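PDB 2AFB: 2-keto-3-deoxygluconate kinase from Thermotoga maritima, which probably catalyses the phosphorylation of 2-keto-3-deoxygluconate, using ATP as phosphate donor, as a member of the pfkB family of carbohydrate kinases. Local coordinates for residues A[263-267]-A[319-323]; A[276-280]-A[312-317]. All coordinates share one frame; numbering follows the deposited sequence.

Contact 1: A[263-267]-A[319-323]; sequences YWSVM and SCLKH
The indole of W264 is met by S319 at its edge and by H323 over one face, where strand 261-270 of the large mixed sheet packs against the C-terminal part of helix 308-322 and the residue that follows, in the ribokinase-like fold. The W264 side chain leaves the strand with CG anti to the backbone N, which sends the indole out from the sheet toward the helix. At its edge NE1 donates to S319 OG at 2.7 Å; the hydroxyl lies only 11° out of the ring plane, though the N-H···O angle of 142° shows the bond is bent. S319 OG is also hydrogen-bonded to A315 O, one helical turn back, so the hydroxyl links the indole to the helix backbone.

H323 supplies the second contact. Its ring is edge-to-face with the indole, the planes inclined at 65°. The centroids of the five-membered ring of W264 and of the H323 imidazole are 5.0 Å apart. H323 CE1 comes to 3.7 Å from W264 CD2, near the middle of the indole. On the imidazole, NE2 is hydrogen-bonded to R254 NH1 of the adjacent strand 248-255. C320 adds an apolar touch, its CB 4.1 Å from W264 CD1. All of the residues that touch are buried. A leucine in place of W264 would probably leave S319 OG without its indole donor and the imidazole edge of H323 without an aromatic face, opening a gap between strand and helix. Within 319-323, H323 ND1, in the loop that follows the helix, donates to S319 O at 2.8 Å, tilted from the carbonyl plane.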
ATOM      1  N   TYR A 263     -28.691  -2.925  13.016  1.00 30.05           N
ATOM      2  CA  TYR A 263     -29.578  -4.042  12.838  1.00 30.85           C
ATOM      3  C   TYR A 263     -30.227  -3.862  11.497  1.00 29.62           C
ATOM      4  O   TYR A 263     -30.434  -2.725  11.055  1.00 29.52           O
ATOM      5  CB  TYR A 263     -30.618  -4.064  13.929  1.00 35.93           C
ATOM      6  CG  TYR A 263     -30.029  -4.446  15.255  1.00 42.39           C
ATOM      7  CD1 TYR A 263     -29.482  -3.479  16.096  1.00 49.71           C
ATOM      8  CD2 TYR A 263     -30.009  -5.780  15.662  1.00 45.57           C
ATOM      9  CE1 TYR A 263     -28.944  -3.823  17.309  1.00 54.53           C
ATOM     10  CE2 TYR A 263     -29.492  -6.140  16.883  1.00 48.58           C
ATOM     11  CZ  TYR A 263     -28.957  -5.155  17.703  1.00 53.23           C
ATOM     12  OH  TYR A 263     -28.433  -5.507  18.919  1.00 56.65           O
ATOM     13  N   TRP A 264     -30.529  -4.972  10.829  1.00 27.69           N
ATOM     14  CA  TRP A 264     -31.062  -4.918   9.459  1.00 27.49           C
ATOM     15  C   TRP A 264     -32.045  -6.044   9.218  1.00 24.76           C
ATOM     16  O   TRP A 264     -31.767  -7.223   9.528  1.00 24.34           O
ATOM     17  CB  TRP A 264     -29.890  -5.007   8.473  1.00 26.66           C
ATOM     18  CG  TRP A 264     -30.214  -5.093   7.025  1.00 26.42           C
ATOM     19  CD1 TRP A 264     -30.312  -6.252   6.262  1.00 26.59           C
ATOM     20  CD2 TRP A 264     -30.488  -3.997   6.126  1.00 22.51           C
ATOM     21  NE1 TRP A 264     -30.627  -5.916   4.951  1.00 28.66           N
ATOM     22  CE2 TRP A 264     -30.735  -4.547   4.848  1.00 25.79           C
ATOM     23  CE3 TRP A 264     -30.532  -2.604   6.270  1.00 26.26           C
ATOM     24  CZ2 TRP A 264     -31.034  -3.731   3.728  1.00 23.51           C
ATOM     25  CZ3 TRP A 264     -30.801  -1.829   5.166  1.00 27.30           C
ATOM     26  CH2 TRP A 264     -31.051  -2.395   3.916  1.00 25.37           C
ATOM     27  N   SER A 265     -33.170  -5.675   8.611  1.00 24.91           N
ATOM     28  CA  SER A 265     -34.213  -6.631   8.243  1.00 27.30           C
ATOM     29  C   SER A 265     -35.048  -6.009   7.148  1.00 26.75           C
ATOM     30  O   SER A 265     -34.894  -4.822   6.851  1.00 25.62           O
ATOM     31  CB  SER A 265     -35.097  -6.985   9.438  1.00 27.11           C
ATOM     32  OG  SER A 265     -35.866  -5.873   9.819  1.00 33.04           O
ATOM     33  N   VAL A 266     -35.897  -6.809   6.520  1.00 25.70           N
ATOM     34  CA  VAL A 266     -36.756  -6.297   5.427  1.00 26.81           C
ATOM     35  C   VAL A 266     -38.136  -6.847   5.524  1.00 28.11           C
ATOM     36  O   VAL A 266     -38.383  -7.789   6.296  1.00 26.81           O
ATOM     37  CB  VAL A 266     -36.195  -6.623   4.009  1.00 23.91           C
ATOM     38  CG1 VAL A 266     -34.744  -6.125   3.898  1.00 27.43           C
ATOM     39  CG2 VAL A 266     -36.332  -8.187   3.678  1.00 26.64           C
HETATM   40  N   MSE A 267     -39.049  -6.209   4.783  1.00 27.67           N
HETATM   41  CA  MSE A 267     -40.377  -6.712   4.651  1.00 31.81           C
HETATM   42  C   MSE A 267     -40.736  -6.792   3.192  1.00 27.02           C
HETATM   43  O   MSE A 267     -40.483  -5.863   2.445  1.00 27.48           O
HETATM   44  CB  MSE A 267     -41.377  -5.808   5.348  1.00 28.91           C
HETATM   45  CG  MSE A 267     -42.795  -6.362   5.330  1.00 40.49           C
HETATM   46 SE   MSE A 267     -44.167  -4.900   5.416  1.00 49.80          SE
HETATM   47  CE  MSE A 267     -43.710  -3.949   3.735  1.00 48.39           C
ATOM     48  N   SER A 319     -28.619  -8.488   1.201  1.00 24.45           N
ATOM     49  CA  SER A 319     -28.358  -7.126   1.524  1.00 24.34           C
ATOM     50  C   SER A 319     -27.619  -7.007   2.861  1.00 23.69           C
ATOM     51  O   SER A 319     -26.767  -6.164   2.986  1.00 23.74           O
ATOM     52  CB  SER A 319     -29.654  -6.274   1.470  1.00 22.68           C
ATOM     53  OG  SER A 319     -30.632  -6.732   2.384  1.00 26.62           O
ATOM     54  N   CYS A 320     -27.880  -7.895   3.806  1.00 23.48           N
ATOM     55  CA  CYS A 320     -26.993  -8.065   4.962  1.00 24.65           C
ATOM     56  C   CYS A 320     -25.536  -8.326   4.552  1.00 26.23           C
ATOM     57  O   CYS A 320     -24.604  -7.674   5.018  1.00 25.97           O
ATOM     58  CB  CYS A 320     -27.482  -9.209   5.860  1.00 26.80           C
ATOM     59  SG  CYS A 320     -26.342  -9.666   7.217  1.00 24.58           S
ATOM     60  N   LEU A 321     -25.348  -9.296   3.680  1.00 28.66           N
ATOM     61  CA  LEU A 321     -24.008  -9.657   3.200  1.00 25.45           C
ATOM     62  C   LEU A 321     -23.313  -8.515   2.473  1.00 25.83           C
ATOM     63  O   LEU A 321     -22.105  -8.319   2.648  1.00 24.24           O
ATOM     64  CB  LEU A 321     -24.039 -10.917   2.341  1.00 26.43           C
ATOM     65  CG  LEU A 321     -24.320 -12.241   3.089  1.00 25.37           C
ATOM     66  CD1 LEU A 321     -24.716 -13.344   2.140  1.00 35.86           C
ATOM     67  CD2 LEU A 321     -23.118 -12.709   3.895  1.00 29.15           C
ATOM     68  N   LYS A 322     -24.037  -7.727   1.698  1.00 25.62           N
ATOM     69  CA  LYS A 322     -23.411  -6.581   1.045  1.00 27.35           C
ATOM     70  C   LYS A 322     -22.681  -5.711   2.093  1.00 28.22           C
ATOM     71  O   LYS A 322     -21.601  -5.219   1.826  1.00 27.59           O
ATOM     72  CB  LYS A 322     -24.444  -5.725   0.255  1.00 29.67           C
ATOM     73  CG  LYS A 322     -23.898  -4.445  -0.399  1.00 26.02           C
ATOM     74  CD  LYS A 322     -22.621  -4.666  -1.213  1.00 31.69           C
ATOM     75  CE  LYS A 322     -21.714  -3.431  -1.331  1.00 30.90           C
ATOM     76  NZ  LYS A 322     -21.007  -2.910  -0.096  1.00 24.05           N
ATOM     77  N   HIS A 323     -23.243  -5.574   3.291  1.00 25.17           N
ATOM     78  CA  HIS A 323     -22.652  -4.707   4.326  1.00 25.21           C
ATOM     79  C   HIS A 323     -21.209  -5.148   4.647  1.00 25.96           C
ATOM     80  O   HIS A 323     -20.451  -4.376   5.255  1.00 23.67           O
ATOM     81  CB  HIS A 323     -23.431  -4.749   5.622  1.00 26.69           C
ATOM     82  CG  HIS A 323     -24.724  -3.988   5.632  1.00 27.23           C
ATOM     83  ND1 HIS A 323     -25.897  -4.482   5.084  1.00 25.37           N
ATOM     84  CD2 HIS A 323     -25.049  -2.819   6.222  1.00 32.94           C
ATOM     85  CE1 HIS A 323     -26.881  -3.636   5.326  1.00 28.41           C
ATOM     86  NE2 HIS A 323     -26.390  -2.602   5.989  1.00 27.51           N
TER

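Contact 2: A[276-280]-A[312-317]; sequences FSNRY and AEFAAA
F276 meets E313 where the edge strand 273-283 of the large mixed sheet, interrupted here by an irregular stretch, lies against helix 308-322 of the ribokinase-like fold. The contact is through its backbone, F276 O being 3.8 Å from E313 OE2; Q309 NE2 is hydrogen-bonded to both oxygens. S277 then turns its side chain to the helix, with CB only 3.2 Å from A316 CB, tighter than usual for two carbons. Its OG sits between the backbone N and the carbonyl carbon (chi1 67°), beside A316 CB, and donates to N278 O. At N278 the backbone takes over: its N donates to E313 OE1 at 2.9 Å, nearly straight at 173°, on the syn side of the carboxylate. The glutamate reaches this amide by a bend at chi2 (-58°). The side-chain amide of N278 lies over one face of Y280, ND2 3.4 Å above the ring plane and displaced toward its rim. Y280 brings its ring edge to A316, CE2 being 4.1 Å from A316 CB. Beyond it a water, in the plane of that ring, joins three groups: it accepts from Y280 OH and donates to E313 O and, at 2.8 Å, to E313 OE1.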
ATOM      1  N   PHE A 276     -41.937 -10.632   7.058  1.00 23.26           N
ATOM      2  CA  PHE A 276     -40.740 -10.069   7.671  1.00 24.11           C
ATOM      3  C   PHE A 276     -39.612 -11.083   7.695  1.00 27.27           C
ATOM      4  O   PHE A 276     -39.842 -12.234   8.022  1.00 26.04           O
ATOM      5  CB  PHE A 276     -41.040  -9.560   9.087  1.00 24.90           C
ATOM      6  CG  PHE A 276     -42.075  -8.459   9.105  1.00 30.80           C
ATOM      7  CD1 PHE A 276     -41.703  -7.124   8.924  1.00 27.15           C
ATOM      8  CD2 PHE A 276     -43.427  -8.762   9.226  1.00 29.13           C
ATOM      9  CE1 PHE A 276     -42.673  -6.112   8.912  1.00 30.24           C
ATOM     10  CE2 PHE A 276     -44.389  -7.756   9.194  1.00 26.44           C
ATOM     11  CZ  PHE A 276     -44.014  -6.443   9.042  1.00 23.85           C
ATOM     12  N   SER A 277     -38.405 -10.648   7.279  1.00 27.31           N
ATOM     13  CA  SER A 277     -37.219 -11.488   7.333  1.00 27.28           C
ATOM     14  C   SER A 277     -36.687 -11.607   8.750  1.00 27.10           C
ATOM     15  O   SER A 277     -37.106 -10.916   9.655  1.00 24.05           O
ATOM     16  CB  SER A 277     -36.102 -10.891   6.480  1.00 27.26           C
ATOM     17  OG  SER A 277     -35.604  -9.657   7.019  1.00 27.39           O
ATOM     18  N   ASN A 278     -35.696 -12.455   8.905  1.00 28.40           N
ATOM     19  CA  ASN A 278     -34.821 -12.397  10.038  1.00 28.93           C
ATOM     20  C   ASN A 278     -34.122 -11.025  10.127  1.00 28.69           C
ATOM     21  O   ASN A 278     -33.882 -10.361   9.121  1.00 26.19           O
ATOM     22  CB  ASN A 278     -33.801 -13.517   9.905  1.00 33.23           C
ATOM     23  CG  ASN A 278     -33.038 -13.739  11.170  1.00 43.42           C
ATOM     24  OD1 ASN A 278     -33.607 -14.146  12.192  1.00 57.63           O
ATOM     25  ND2 ASN A 278     -31.732 -13.441  11.135  1.00 58.00           N
ATOM     26  N   ARG A 279     -33.845 -10.618  11.356  1.00 27.18           N
ATOM     27  CA  ARG A 279     -33.180  -9.389  11.690  1.00 29.54           C
ATOM     28  C   ARG A 279     -31.732  -9.668  12.079  1.00 25.92           C
ATOM     29  O   ARG A 279     -31.458 -10.454  12.947  1.00 23.20           O
ATOM     30  CB  ARG A 279     -33.908  -8.743  12.861  1.00 31.39           C
ATOM     31  CG  ARG A 279     -33.405  -7.332  13.211  1.00 40.09           C
ATOM     32  CD  ARG A 279     -34.433  -6.640  14.119  1.00 42.59           C
ATOM     33  NE  ARG A 279     -33.878  -5.623  15.011  1.00 47.06           N
ATOM     34  CZ  ARG A 279     -33.345  -5.857  16.217  1.00 46.21           C
ATOM     35  NH1 ARG A 279     -33.175  -7.095  16.700  1.00 44.95           N
ATOM     36  NH2 ARG A 279     -32.915  -4.820  16.931  1.00 40.64           N
ATOM     37  N   TYR A 280     -30.807  -8.985  11.440  1.00 28.20           N
ATOM     38  CA  TYR A 280     -29.388  -9.282  11.614  1.00 26.78           C
ATOM     39  C   TYR A 280     -28.711  -8.131  12.348  1.00 26.37           C
ATOM     40  O   TYR A 280     -29.010  -6.964  12.119  1.00 26.14           O
ATOM     41  CB  TYR A 280     -28.725  -9.463  10.244  1.00 23.89           C
ATOM     42  CG  TYR A 280     -29.275 -10.594   9.411  1.00 28.75           C
ATOM     43  CD1 TYR A 280     -28.768 -11.888   9.552  1.00 27.84           C
ATOM     44  CD2 TYR A 280     -30.283 -10.379   8.474  1.00 22.51           C
ATOM     45  CE1 TYR A 280     -29.257 -12.956   8.786  1.00 30.98           C
ATOM     46  CE2 TYR A 280     -30.764 -11.432   7.694  1.00 24.60           C
ATOM     47  CZ  TYR A 280     -30.253 -12.715   7.873  1.00 25.47           C
ATOM     48  OH  TYR A 280     -30.722 -13.749   7.156  1.00 25.52           O
ATOM     49  N   ALA A 312     -38.354 -12.492   1.047  1.00 25.02           N
ATOM     50  CA  ALA A 312     -37.921 -11.635   2.134  1.00 24.16           C
ATOM     51  C   ALA A 312     -36.634 -12.158   2.733  1.00 26.16           C
ATOM     52  O   ALA A 312     -35.722 -11.377   2.954  1.00 24.33           O
ATOM     53  CB  ALA A 312     -38.989 -11.506   3.221  1.00 23.53           C
ATOM     54  N   GLU A 313     -36.545 -13.459   2.979  1.00 25.52           N
ATOM     55  CA  GLU A 313     -35.365 -14.003   3.648  1.00 25.88           C
ATOM     56  C   GLU A 313     -34.145 -13.891   2.750  1.00 26.44           C
ATOM     57  O   GLU A 313     -33.077 -13.475   3.212  1.00 26.26           O
ATOM     58  CB  GLU A 313     -35.544 -15.469   4.068  1.00 23.57           C
ATOM     59  CG  GLU A 313     -36.618 -15.745   5.087  1.00 29.33           C
ATOM     60  CD  GLU A 313     -36.469 -15.004   6.438  1.00 35.01           C
ATOM     61  OE1 GLU A 313     -35.396 -14.391   6.762  1.00 30.42           O
ATOM     62  OE2 GLU A 313     -37.467 -15.070   7.196  1.00 39.41           O
ATOM     63  N   PHE A 314     -34.312 -14.252   1.474  1.00 26.61           N
ATOM     64  CA  PHE A 314     -33.235 -14.204   0.500  1.00 25.10           C
ATOM     65  C   PHE A 314     -32.732 -12.762   0.340  1.00 24.44           C
ATOM     66  O   PHE A 314     -31.524 -12.493   0.369  1.00 22.21           O
ATOM     67  CB  PHE A 314     -33.722 -14.722  -0.848  1.00 24.67           C
ATOM     68  CG  PHE A 314     -32.641 -14.841  -1.881  1.00 20.56           C
ATOM     69  CD1 PHE A 314     -31.932 -16.045  -2.028  1.00 21.60           C
ATOM     70  CD2 PHE A 314     -32.377 -13.789  -2.754  1.00 24.74           C
ATOM     71  CE1 PHE A 314     -30.953 -16.152  -2.986  1.00 25.79           C
ATOM     72  CE2 PHE A 314     -31.391 -13.903  -3.700  1.00 29.34           C
ATOM     73  CZ  PHE A 314     -30.696 -15.088  -3.830  1.00 24.44           C
ATOM     74  N   ALA A 315     -33.651 -11.826   0.148  1.00 25.13           N
ATOM     75  CA  ALA A 315     -33.233 -10.426  -0.023  1.00 24.68           C
ATOM     76  C   ALA A 315     -32.643  -9.790   1.247  1.00 24.09           C
ATOM     77  O   ALA A 315     -31.719  -9.005   1.161  1.00 29.21           O
ATOM     78  CB  ALA A 315     -34.367  -9.595  -0.544  1.00 26.84           C
ATOM     79  N   ALA A 316     -33.196 -10.083   2.412  1.00 22.63           N
ATOM     80  CA  ALA A 316     -32.529  -9.687   3.683  1.00 22.68           C
ATOM     81  C   ALA A 316     -31.111 -10.280   3.780  1.00 23.06           C
ATOM     82  O   ALA A 316     -30.142  -9.573   4.065  1.00 25.20           O
ATOM     83  CB  ALA A 316     -33.383 -10.116   4.895  1.00 19.54           C
ATOM     84  N   ALA A 317     -30.981 -11.576   3.542  1.00 22.72           N
ATOM     85  CA  ALA A 317     -29.664 -12.224   3.562  1.00 23.63           C
ATOM     86  C   ALA A 317     -28.618 -11.545   2.647  1.00 23.29           C
ATOM     87  O   ALA A 317     -27.481 -11.257   3.065  1.00 24.42           O
ATOM     88  CB  ALA A 317     -29.803 -13.679   3.235  1.00 23.54           C
TER
HETATM   89  O   HOH W   1     -32.856 -13.547   5.892  1.00 25.19           O

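Followed from the N terminus, the chain reaches strand 261-270 after most of the large sheet is laid down, then turns into the neighbouring edge strand 273-283, passes through helix 290-304 and enters helix 308-322. Contact 2 closes the inner loop, from 276-280 to 312-317; contact 1 closes the wider one, from 263-267 to 319-323, so contact 2 is nested inside it. The contact centres are about 7 Å apart. Both use helix 308-322, contact 2 nearer its N terminus, so together they bind the last two strands of the large sheet to one helix. The strands are joined directly too: W264 O is 2.8 Å from Y280 N, a probable hydrogen bond.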